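Local coordinates for putative immunoglobulin-blocking virulence protein (Mycoplasma mycoides subsp. capri, PDB 7ADK), which probably binds host immunoglobulins and so helps the mycoplasma evade antibodies, and is seen here in complex with a lipoprotein, at residues D394-S399 / D426-R431; L419-S424 / Y449-M454; L477-S482 / L502-S507. All coordinates share one frame; numbering follows the deposited sequence.

The three contacts follow one another across a single mixed sheet. Contact 1 sets the first turn of helix 426-442 against the lead-in and start of strand 396-403. Contact 2 pairs strands 415-422 and 448-454, and contact 3 continues the parallel run with strands 473-481 and 502-506. Contacts 1 and 2, about 8 Å apart between centres, are tied by a salt bridge, R397 NH2 to D420 OD2, of 2.8 Å. Contacts 2 and 3 are about 9 Å apart between centres, joined by R450 NE and E478 OE1 at 2.7 Å. Contacts 1 and 3, about 17 Å apart between centres, do not touch.

Contact 1: residues D394-S399 / D426-R431; sequences DGIRFS and DEAYRR
D394 lays its side chain alongside that of E427, the two pointing the same way, with D394 CG 3.7 Å from E427 CG. What touches is therefore the E427 methylene rather than its acid end, and the two carboxylates are turned 51° against each other. E427 reaches this place with CG anti to its backbone N (chi1 -177°) and then bends at the next bond. The two acids come within 4.4 Å, D394 OD2 to E427 OE2, but each has a basic partner: K391 bridges to D394 OD1, and R430 NH1 donates to E427 OE1 at 2.8 Å, meeting the carboxylate on its syn side. These pairings probably offset the like charges.

At G395 the backbone takes a positive phi, and its carbonyl oxygen comes 3.7 Å from A428 CB. That methyl sits on the first turn of the helix facing the incoming strand, with D394 O close on it as well. I396 then starts the strand proper. Its CG1 branch runs toward the helix and stands 4.1 Å from A428 CB, and CD1 reaches on to the CB of R431, whose guanidinium is held by the carbonyls of Y388 and N389.

I396 goes on to touch L421 of strand 415-422, F390 in a loop and L435 further along helix 426-442, so its side chain lies in the layer between the sheet and the helix that packs on it.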
loop_
_atom_site.group_PDB
_atom_site.type_symbol
_atom_site.label_atom_id
_atom_site.label_comp_id
_atom_site.label_asym_id
_atom_site.label_seq_id
_atom_site.Cartn_x
_atom_site.Cartn_y
_atom_site.Cartn_z
ATOM N N ASP A 394 1.157 -25.769 -20.813
ATOM C CA ASP A 394 1.679 -26.272 -19.535
ATOM C C ASP A 394 2.855 -25.466 -18.951
ATOM O O ASP A 394 3.265 -25.730 -17.826
ATOM C CB ASP A 394 1.975 -27.774 -19.666
ATOM C CG ASP A 394 0.699 -28.630 -19.790
ATOM O OD1 ASP A 394 -0.378 -28.203 -19.315
ATOM O OD2 ASP A 394 0.754 -29.756 -20.336
ATOM N N GLY A 395 3.366 -24.445 -19.645
ATOM C CA GLY A 395 4.314 -23.472 -19.087
ATOM C C GLY A 395 5.781 -23.910 -19.075
ATOM O O GLY A 395 6.609 -23.301 -18.405
ATOM N N ILE A 396 6.082 -24.994 -19.787
ATOM C CA ILE A 396 7.414 -25.536 -20.065
ATOM C C ILE A 396 7.751 -25.153 -21.509
ATOM O O ILE A 396 6.941 -25.404 -22.395
ATOM C CB ILE A 396 7.393 -27.076 -19.881
ATOM C CG1 ILE A 396 7.194 -27.506 -18.420
ATOM C CG2 ILE A 396 8.657 -27.745 -20.425
ATOM C CD1 ILE A 396 6.567 -28.867 -18.249
ATOM N N ARG A 397 8.924 -24.572 -21.772
ATOM C CA ARG A 397 9.438 -24.264 -23.122
ATOM C C ARG A 397 10.915 -24.607 -23.283
ATOM O O ARG A 397 11.693 -24.429 -22.352
ATOM C CB ARG A 397 9.240 -22.788 -23.450
ATOM C CG ARG A 397 7.855 -22.427 -23.970
ATOM C CD ARG A 397 7.829 -20.965 -24.406
ATOM N NE ARG A 397 8.739 -20.736 -25.540
ATOM C CZ ARG A 397 9.821 -19.986 -25.595
ATOM N NH1 ARG A 397 10.509 -20.004 -26.688
ATOM N NH2 ARG A 397 10.252 -19.251 -24.617
ATOM N N PHE A 398 11.320 -25.012 -24.481
ATOM C CA PHE A 398 12.720 -25.154 -24.880
ATOM C C PHE A 398 13.016 -24.235 -26.070
ATOM O O PHE A 398 12.299 -24.251 -27.068
ATOM C CB PHE A 398 13.052 -26.608 -25.223
ATOM C CG PHE A 398 12.999 -27.598 -24.078
ATOM C CD1 PHE A 398 11.766 -28.070 -23.606
ATOM C CD2 PHE A 398 14.188 -28.079 -23.504
ATOM C CE1 PHE A 398 11.726 -29.015 -22.567
ATOM C CE2 PHE A 398 14.147 -29.038 -22.482
ATOM C CZ PHE A 398 12.913 -29.508 -22.016
ATOM N N SER A 399 14.090 -23.459 -26.004
ATOM C CA SER A 399 14.547 -22.607 -27.100
ATOM C C SER A 399 16.038 -22.778 -27.343
ATOM O O SER A 399 16.803 -23.061 -26.437
ATOM C CB SER A 399 14.142 -21.152 -26.889
ATOM O OG SER A 399 14.655 -20.579 -25.756
ATOM N N ASP A 426 1.006 -24.349 -12.663
ATOM C CA ASP A 426 1.002 -25.394 -11.637
ATOM C C ASP A 426 1.354 -26.764 -12.219
ATOM O O ASP A 426 1.777 -27.640 -11.472
ATOM C CB ASP A 426 -0.339 -25.388 -10.882
ATOM C CG ASP A 426 -0.542 -24.138 -10.020
ATOM O OD1 ASP A 426 0.374 -23.751 -9.287
ATOM O OD2 ASP A 426 -1.627 -23.531 -10.067
ATOM N N GLU A 427 1.301 -26.939 -13.542
ATOM C CA GLU A 427 1.902 -28.083 -14.228
ATOM C C GLU A 427 3.426 -27.927 -14.314
ATOM O O GLU A 427 4.160 -28.812 -13.882
ATOM C CB GLU A 427 1.265 -28.263 -15.605
ATOM C CG GLU A 427 1.777 -29.484 -16.380
ATOM C CD GLU A 427 1.339 -30.853 -15.856
ATOM O OE1 GLU A 427 0.753 -30.959 -14.758
ATOM O OE2 GLU A 427 1.575 -31.854 -16.563
ATOM N N ALA A 428 3.935 -26.778 -14.778
ATOM C CA ALA A 428 5.375 -26.521 -14.786
ATOM C C ALA A 428 5.997 -26.600 -13.387
ATOM O O ALA A 428 7.084 -27.145 -13.242
ATOM C CB ALA A 428 5.671 -25.160 -15.404
ATOM N N TYR A 429 5.336 -26.122 -12.332
ATOM C CA TYR A 429 5.866 -26.255 -10.977
ATOM C C TYR A 429 5.865 -27.714 -10.502
ATOM O O TYR A 429 6.905 -28.206 -10.068
ATOM C CB TYR A 429 5.125 -25.318 -10.026
ATOM C CG TYR A 429 5.666 -25.321 -8.616
ATOM C CD1 TYR A 429 6.947 -24.813 -8.361
ATOM C CD2 TYR A 429 4.896 -25.835 -7.559
ATOM C CE1 TYR A 429 7.457 -24.805 -7.053
ATOM C CE2 TYR A 429 5.406 -25.829 -6.247
ATOM C CZ TYR A 429 6.688 -25.310 -5.989
ATOM O OH TYR A 429 7.167 -25.277 -4.723
ATOM N N ARG A 430 4.752 -28.439 -10.660
ATOM C CA ARG A 430 4.628 -29.881 -10.377
ATOM C C ARG A 430 5.696 -30.713 -11.089
ATOM O O ARG A 430 6.297 -31.596 -10.482
ATOM C CB ARG A 430 3.215 -30.327 -10.796
ATOM C CG ARG A 430 2.967 -31.838 -10.788
ATOM C CD ARG A 430 1.602 -32.164 -11.402
ATOM N NE ARG A 430 1.480 -33.609 -11.675
ATOM C CZ ARG A 430 1.449 -34.221 -12.843
ATOM N NH1 ARG A 430 1.426 -33.605 -13.982
ATOM N NH2 ARG A 430 1.445 -35.513 -12.890
ATOM N N ARG A 431 5.937 -30.440 -12.372
ATOM C CA ARG A 431 6.836 -31.228 -13.219
ATOM C C ARG A 431 8.273 -30.734 -13.275
ATOM O O ARG A 431 9.126 -31.512 -13.672
ATOM C CB ARG A 431 6.250 -31.360 -14.623
ATOM C CG ARG A 431 4.963 -32.192 -14.591
ATOM C CD ARG A 431 4.558 -32.677 -15.975
ATOM N NE ARG A 431 5.551 -33.580 -16.567
ATOM C CZ ARG A 431 5.628 -33.914 -17.831
ATOM N NH1 ARG A 431 4.760 -33.503 -18.688
ATOM N NH2 ARG A 431 6.580 -34.671 -18.244
#

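Contact 2: residues L419-S424 / Y449-M454; sequences LDLDVS and YRIKNM
N453 reaches across to D422 and S424 at the end of the other strand. Its CB lies 3.7 Å from S424 CB. Next along, CG approaches D422 OD1, and at the tip ND2 donates to that same oxygen over 2.8 Å, nearly straight at 167°. The oxygen lies in the plane of the amide, but the donor comes in from above the carboxylate plane, the two flat groups being turned 66° apart. D422 swings CG away from its own N (chi1 177°), which brings OD1 forward to accept from S424 N, an Asx turn, and from S424 OG at 2.6 Å.

Before this corner the strands run parallel in register, L419 beside Y449 through D422 beside K452. L419 O takes R450 N, R450 O takes L421 N, L421 O takes K452 N and K452 O takes V423 N. On the face of L419 and L421, the L421 and I451 methyls CD1 meet at 3.8 Å. Just past the strand end, V423 CG2 packs on I451 CG2 at 3.7 Å. Together with helix 426-442, whose S432 and I436 cover L421, the strands make a beta-alpha-beta crossover.

On the other face D420 and R450 turn their charged ends to strands beyond the pair, to R397 and E478. Three donors converging on D422 OD1 would favour the ionised carboxylate and fix its rotation, so the strand end is held by side-chain chemistry as well as by backbone bonds.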
loop_
_atom_site.group_PDB
_atom_site.type_symbol
_atom_site.label_atom_id
_atom_site.label_comp_id
_atom_site.label_asym_id
_atom_site.label_seq_id
_atom_site.Cartn_x
_atom_site.Cartn_y
_atom_site.Cartn_z
ATOM N N LEU A 419 16.158 -23.868 -21.267
ATOM C CA LEU A 419 14.916 -24.341 -20.668
ATOM C C LEU A 419 14.243 -23.199 -19.896
ATOM O O LEU A 419 14.831 -22.641 -18.973
ATOM C CB LEU A 419 15.246 -25.568 -19.807
ATOM C CG LEU A 419 14.094 -26.158 -18.985
ATOM C CD1 LEU A 419 12.837 -26.395 -19.808
ATOM C CD2 LEU A 419 14.507 -27.485 -18.399
ATOM N N ASP A 420 13.005 -22.890 -20.275
ATOM C CA ASP A 420 12.106 -21.866 -19.733
ATOM C C ASP A 420 10.997 -22.567 -18.932
ATOM O O ASP A 420 10.224 -23.359 -19.472
ATOM C CB ASP A 420 11.627 -21.015 -20.932
ATOM C CG ASP A 420 10.347 -20.165 -20.808
ATOM O OD1 ASP A 420 9.755 -20.045 -19.717
ATOM O OD2 ASP A 420 9.940 -19.569 -21.833
ATOM N N LEU A 421 10.943 -22.322 -17.617
ATOM C CA LEU A 421 9.935 -22.841 -16.684
ATOM C C LEU A 421 9.164 -21.682 -16.042
ATOM O O LEU A 421 9.667 -21.024 -15.129
ATOM C CB LEU A 421 10.623 -23.696 -15.601
ATOM C CG LEU A 421 11.081 -25.078 -16.082
ATOM C CD1 LEU A 421 12.148 -25.649 -15.163
ATOM C CD2 LEU A 421 9.924 -26.060 -16.106
ATOM N N ASP A 422 7.928 -21.454 -16.482
ATOM C CA ASP A 422 7.021 -20.489 -15.860
ATOM C C ASP A 422 6.339 -21.112 -14.642
ATOM O O ASP A 422 5.264 -21.696 -14.740
ATOM C CB ASP A 422 5.997 -19.967 -16.875
ATOM C CG ASP A 422 4.986 -18.999 -16.244
ATOM O OD1 ASP A 422 5.226 -18.479 -15.126
ATOM O OD2 ASP A 422 3.933 -18.747 -16.866
ATOM N N VAL A 423 6.949 -20.989 -13.468
ATOM C CA VAL A 423 6.463 -21.625 -12.233
ATOM C C VAL A 423 5.283 -20.893 -11.590
ATOM O O VAL A 423 4.808 -21.307 -10.535
ATOM C CB VAL A 423 7.608 -21.921 -11.249
ATOM C CG1 VAL A 423 8.491 -23.034 -11.812
ATOM C CG2 VAL A 423 8.478 -20.701 -10.946
ATOM N N SER A 424 4.735 -19.851 -12.225
ATOM C CA SER A 424 3.382 -19.378 -11.907
ATOM C C SER A 424 2.310 -20.348 -12.400
ATOM O O SER A 424 1.220 -20.386 -11.831
ATOM C CB SER A 424 3.110 -17.989 -12.467
ATOM O OG SER A 424 2.977 -17.997 -13.869
ATOM N N TYR A 449 19.091 -22.463 -17.640
ATOM C CA TYR A 449 17.797 -22.645 -16.996
ATOM C C TYR A 449 17.244 -21.259 -16.673
ATOM O O TYR A 449 17.968 -20.445 -16.109
ATOM C CB TYR A 449 17.952 -23.486 -15.734
ATOM C CG TYR A 449 18.456 -24.887 -15.951
ATOM C CD1 TYR A 449 17.557 -25.916 -16.265
ATOM C CD2 TYR A 449 19.829 -25.158 -15.848
ATOM C CE1 TYR A 449 18.024 -27.220 -16.471
ATOM C CE2 TYR A 449 20.302 -26.459 -16.065
ATOM C CZ TYR A 449 19.400 -27.487 -16.375
ATOM O OH TYR A 449 19.863 -28.743 -16.560
ATOM N N ARG A 450 15.986 -20.979 -17.032
ATOM C CA ARG A 450 15.254 -19.747 -16.694
ATOM C C ARG A 450 14.024 -20.119 -15.871
ATOM O O ARG A 450 13.124 -20.766 -16.394
ATOM C CB ARG A 450 14.816 -18.967 -17.950
ATOM C CG ARG A 450 15.862 -18.788 -19.063
ATOM C CD ARG A 450 15.267 -17.976 -20.223
ATOM N NE ARG A 450 15.279 -16.552 -19.902
ATOM C CZ ARG A 450 14.465 -15.582 -20.237
ATOM N NH1 ARG A 450 14.817 -14.406 -19.853
ATOM N NH2 ARG A 450 13.368 -15.726 -20.915
ATOM N N ILE A 451 13.972 -19.726 -14.601
ATOM C CA ILE A 451 12.843 -19.991 -13.710
ATOM C C ILE A 451 12.078 -18.679 -13.537
ATOM O O ILE A 451 12.618 -17.738 -12.963
ATOM C CB ILE A 451 13.317 -20.574 -12.362
ATOM C CG1 ILE A 451 14.370 -21.701 -12.441
ATOM C CG2 ILE A 451 12.107 -21.031 -11.549
ATOM C CD1 ILE A 451 13.965 -22.979 -13.161
ATOM N N LYS A 452 10.847 -18.592 -14.040
ATOM C CA LYS A 452 10.082 -17.344 -14.151
ATOM C C LYS A 452 8.925 -17.291 -13.174
ATOM O O LYS A 452 8.255 -18.290 -12.971
ATOM C CB LYS A 452 9.578 -17.119 -15.578
ATOM C CG LYS A 452 10.685 -16.864 -16.594
ATOM C CD LYS A 452 10.174 -16.817 -18.025
ATOM C CE LYS A 452 9.261 -15.664 -18.368
ATOM N NZ LYS A 452 9.910 -14.396 -18.497
ATOM N N ASN A 453 8.662 -16.110 -12.618
ATOM C CA ASN A 453 7.566 -15.823 -11.693
ATOM C C ASN A 453 7.662 -16.577 -10.359
ATOM O O ASN A 453 6.656 -17.035 -9.822
ATOM C CB ASN A 453 6.209 -15.989 -12.398
ATOM C CG ASN A 453 6.045 -15.150 -13.639
ATOM O OD1 ASN A 453 6.259 -13.950 -13.631
ATOM N ND2 ASN A 453 5.667 -15.746 -14.735
ATOM N N MET A 454 8.858 -16.708 -9.795
ATOM C CA MET A 454 9.052 -17.395 -8.521
ATOM C C MET A 454 8.337 -16.626 -7.410
ATOM O O MET A 454 8.648 -15.463 -7.174
ATOM C CB MET A 454 10.536 -17.505 -8.178
ATOM C CG MET A 454 11.344 -18.271 -9.201
ATOM S SD MET A 454 13.110 -18.159 -8.897
ATOM C CE MET A 454 13.334 -19.393 -7.605
#

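Contact 3: residues L477-S482 / L502-S507; sequences LELFFS and LSLYTS
F480 and Y505 are neighbours on adjacent strands, their side chains side by side and pointing the same way. The ring planes are tilted by 29° with centroids separated by 5.1 Å, and the rings are displaced from each other, so little of one lies over the other. The approach is made by F480 CE2 and CZ against CD2 of Y505. In Y505 the ring swings beside its own backbone N, with S503 CB under one face toward the rim. E478 belongs to the same group: its carboxylate carbon lies at the edge of the Y505 ring, CD to CE2 4.0 Å, the carboxylate plane standing 83° from the ring.

Backbone hydrogen bonds join the strands in parallel register. S503 N donates to L477 O, L479 N to S503 O, Y505 N to L479 O at 3.0 Å, and F481 N to Y505 O at 2.9 Å. The strand directions are twisted 27° against each other. This pair extends the parallel part of a mixed sheet from strand 448-454, and unlike the preceding crossover it has no helix between its strands. Parallel strands about 25 residues apart, each turning alternate leucines to one face (L477 and L479, L502 and L504), are consistent with a leucine-rich-repeat-like arrangement.

Apolar contacts fill that leucine face. L477 CD2 lies 3.9 Å from L502 CD1, the two side chains running side by side, while L479 CD1 stands 4.2 Å from L504 CD2. That L504 methyl also comes to the edge of the F481 ring, CD2 to CE2 4.3 Å, and M454 on strand 448-454 touches L479 and F481.

Polar ends on the F480 side are held from outside the pair. E478, already paired with R450, also bonds to Y372 OH, and the hydroxyl of Y505 bonds to D532 and R362. Separately, K452 makes a cation-pi contact with the F480 ring.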
loop_
_atom_site.group_PDB
_atom_site.type_symbol
_atom_site.label_atom_id
_atom_site.label_comp_id
_atom_site.label_asym_id
_atom_site.label_seq_id
_atom_site.Cartn_x
_atom_site.Cartn_y
_atom_site.Cartn_z
ATOM N N LEU A 477 22.074 -19.596 -14.897
ATOM C CA LEU A 477 20.814 -19.662 -14.171
ATOM C C LEU A 477 20.194 -18.267 -14.117
ATOM O O LEU A 477 20.785 -17.376 -13.516
ATOM C CB LEU A 477 21.089 -20.250 -12.775
ATOM C CG LEU A 477 19.837 -20.467 -11.919
ATOM C CD1 LEU A 477 18.931 -21.550 -12.489
ATOM C CD2 LEU A 477 20.241 -20.874 -10.519
ATOM N N GLU A 478 19.021 -18.070 -14.712
ATOM C CA GLU A 478 18.229 -16.848 -14.554
ATOM C C GLU A 478 17.046 -17.147 -13.631
ATOM O O GLU A 478 16.211 -17.999 -13.933
ATOM C CB GLU A 478 17.728 -16.292 -15.902
ATOM C CG GLU A 478 18.827 -15.826 -16.867
ATOM C CD GLU A 478 18.331 -15.301 -18.232
ATOM O OE1 GLU A 478 17.113 -15.157 -18.442
ATOM O OE2 GLU A 478 19.157 -15.004 -19.120
ATOM N N LEU A 479 16.958 -16.442 -12.505
ATOM C CA LEU A 479 15.853 -16.531 -11.557
ATOM C C LEU A 479 15.090 -15.212 -11.582
ATOM O O LEU A 479 15.678 -14.176 -11.286
ATOM C CB LEU A 479 16.392 -16.823 -10.145
ATOM C CG LEU A 479 17.255 -18.081 -9.979
ATOM C CD1 LEU A 479 17.726 -18.210 -8.537
ATOM C CD2 LEU A 479 16.520 -19.352 -10.358
ATOM N N PHE A 480 13.803 -15.241 -11.927
ATOM C CA PHE A 480 12.931 -14.069 -11.905
ATOM C C PHE A 480 12.000 -14.121 -10.694
ATOM O O PHE A 480 10.954 -14.774 -10.727
ATOM C CB PHE A 480 12.147 -13.940 -13.210
ATOM C CG PHE A 480 12.988 -13.834 -14.458
ATOM C CD1 PHE A 480 13.555 -14.978 -15.051
ATOM C CD2 PHE A 480 13.217 -12.571 -15.021
ATOM C CE1 PHE A 480 14.383 -14.854 -16.174
ATOM C CE2 PHE A 480 14.049 -12.449 -16.140
ATOM C CZ PHE A 480 14.641 -13.585 -16.703
ATOM N N PHE A 481 12.394 -13.455 -9.613
ATOM C CA PHE A 481 11.642 -13.392 -8.369
ATOM C C PHE A 481 10.516 -12.366 -8.425
ATOM O O PHE A 481 10.661 -11.285 -8.989
ATOM C CB PHE A 481 12.591 -13.080 -7.221
ATOM C CG PHE A 481 13.570 -14.179 -6.888
ATOM C CD1 PHE A 481 13.161 -15.278 -6.120
ATOM C CD2 PHE A 481 14.903 -14.087 -7.307
ATOM C CE1 PHE A 481 14.080 -16.269 -5.755
ATOM C CE2 PHE A 481 15.820 -15.082 -6.948
ATOM C CZ PHE A 481 15.416 -16.162 -6.156
ATOM N N SER A 482 9.392 -12.667 -7.794
ATOM C CA SER A 482 8.306 -11.710 -7.624
ATOM C C SER A 482 8.550 -10.797 -6.413
ATOM O O SER A 482 8.917 -11.270 -5.343
ATOM C CB SER A 482 7.015 -12.508 -7.510
ATOM O OG SER A 482 5.897 -11.681 -7.659
ATOM N N LEU A 502 25.086 -15.961 -12.778
ATOM C CA LEU A 502 23.831 -16.012 -12.050
ATOM C C LEU A 502 23.120 -14.684 -12.278
ATOM O O LEU A 502 23.689 -13.633 -12.009
ATOM C CB LEU A 502 24.136 -16.263 -10.572
ATOM C CG LEU A 502 22.921 -16.260 -9.643
ATOM C CD1 LEU A 502 22.017 -17.447 -9.877
ATOM C CD2 LEU A 502 23.426 -16.325 -8.225
ATOM N N SER A 503 21.880 -14.708 -12.738
ATOM C CA SER A 503 21.062 -13.512 -12.884
ATOM C C SER A 503 19.923 -13.511 -11.878
ATOM O O SER A 503 19.052 -14.372 -11.914
ATOM C CB SER A 503 20.531 -13.421 -14.290
ATOM O OG SER A 503 21.347 -12.641 -15.103
ATOM N N LEU A 504 19.954 -12.539 -10.970
ATOM C CA LEU A 504 18.924 -12.316 -9.963
ATOM C C LEU A 504 18.069 -11.143 -10.437
ATOM O O LEU A 504 18.505 -9.996 -10.367
ATOM C CB LEU A 504 19.566 -12.108 -8.575
ATOM C CG LEU A 504 20.517 -13.219 -8.112
ATOM C CD1 LEU A 504 20.936 -12.984 -6.675
ATOM C CD2 LEU A 504 19.897 -14.601 -8.185
ATOM N N TYR A 505 16.887 -11.441 -10.963
ATOM C CA TYR A 505 16.021 -10.519 -11.699
ATOM C C TYR A 505 14.643 -10.408 -11.042
ATOM O O TYR A 505 14.169 -11.351 -10.424
ATOM C CB TYR A 505 15.837 -11.000 -13.153
ATOM C CG TYR A 505 16.998 -10.937 -14.132
ATOM C CD1 TYR A 505 17.764 -9.765 -14.276
ATOM C CD2 TYR A 505 17.212 -12.007 -15.017
ATOM C CE1 TYR A 505 18.730 -9.660 -15.295
ATOM C CE2 TYR A 505 18.141 -11.892 -16.061
ATOM C CZ TYR A 505 18.904 -10.718 -16.206
ATOM O OH TYR A 505 19.771 -10.614 -17.242
ATOM N N THR A 506 13.947 -9.296 -11.249
ATOM C CA THR A 506 12.502 -9.174 -10.975
ATOM C C THR A 506 11.850 -8.346 -12.068
ATOM O O THR A 506 12.531 -7.573 -12.732
ATOM C CB THR A 506 12.133 -8.508 -9.629
ATOM O OG1 THR A 506 12.303 -7.118 -9.639
ATOM C CG2 THR A 506 12.959 -8.960 -8.454
ATOM N N SER A 507 10.531 -8.451 -12.211
ATOM C CA SER A 507 9.727 -7.524 -13.019
ATOM C C SER A 507 8.916 -6.549 -12.148
ATOM O O SER A 507 7.800 -6.180 -12.512
ATOM C CB SER A 507 8.869 -8.291 -14.033
ATOM O OG SER A 507 9.655 -9.179 -14.820
#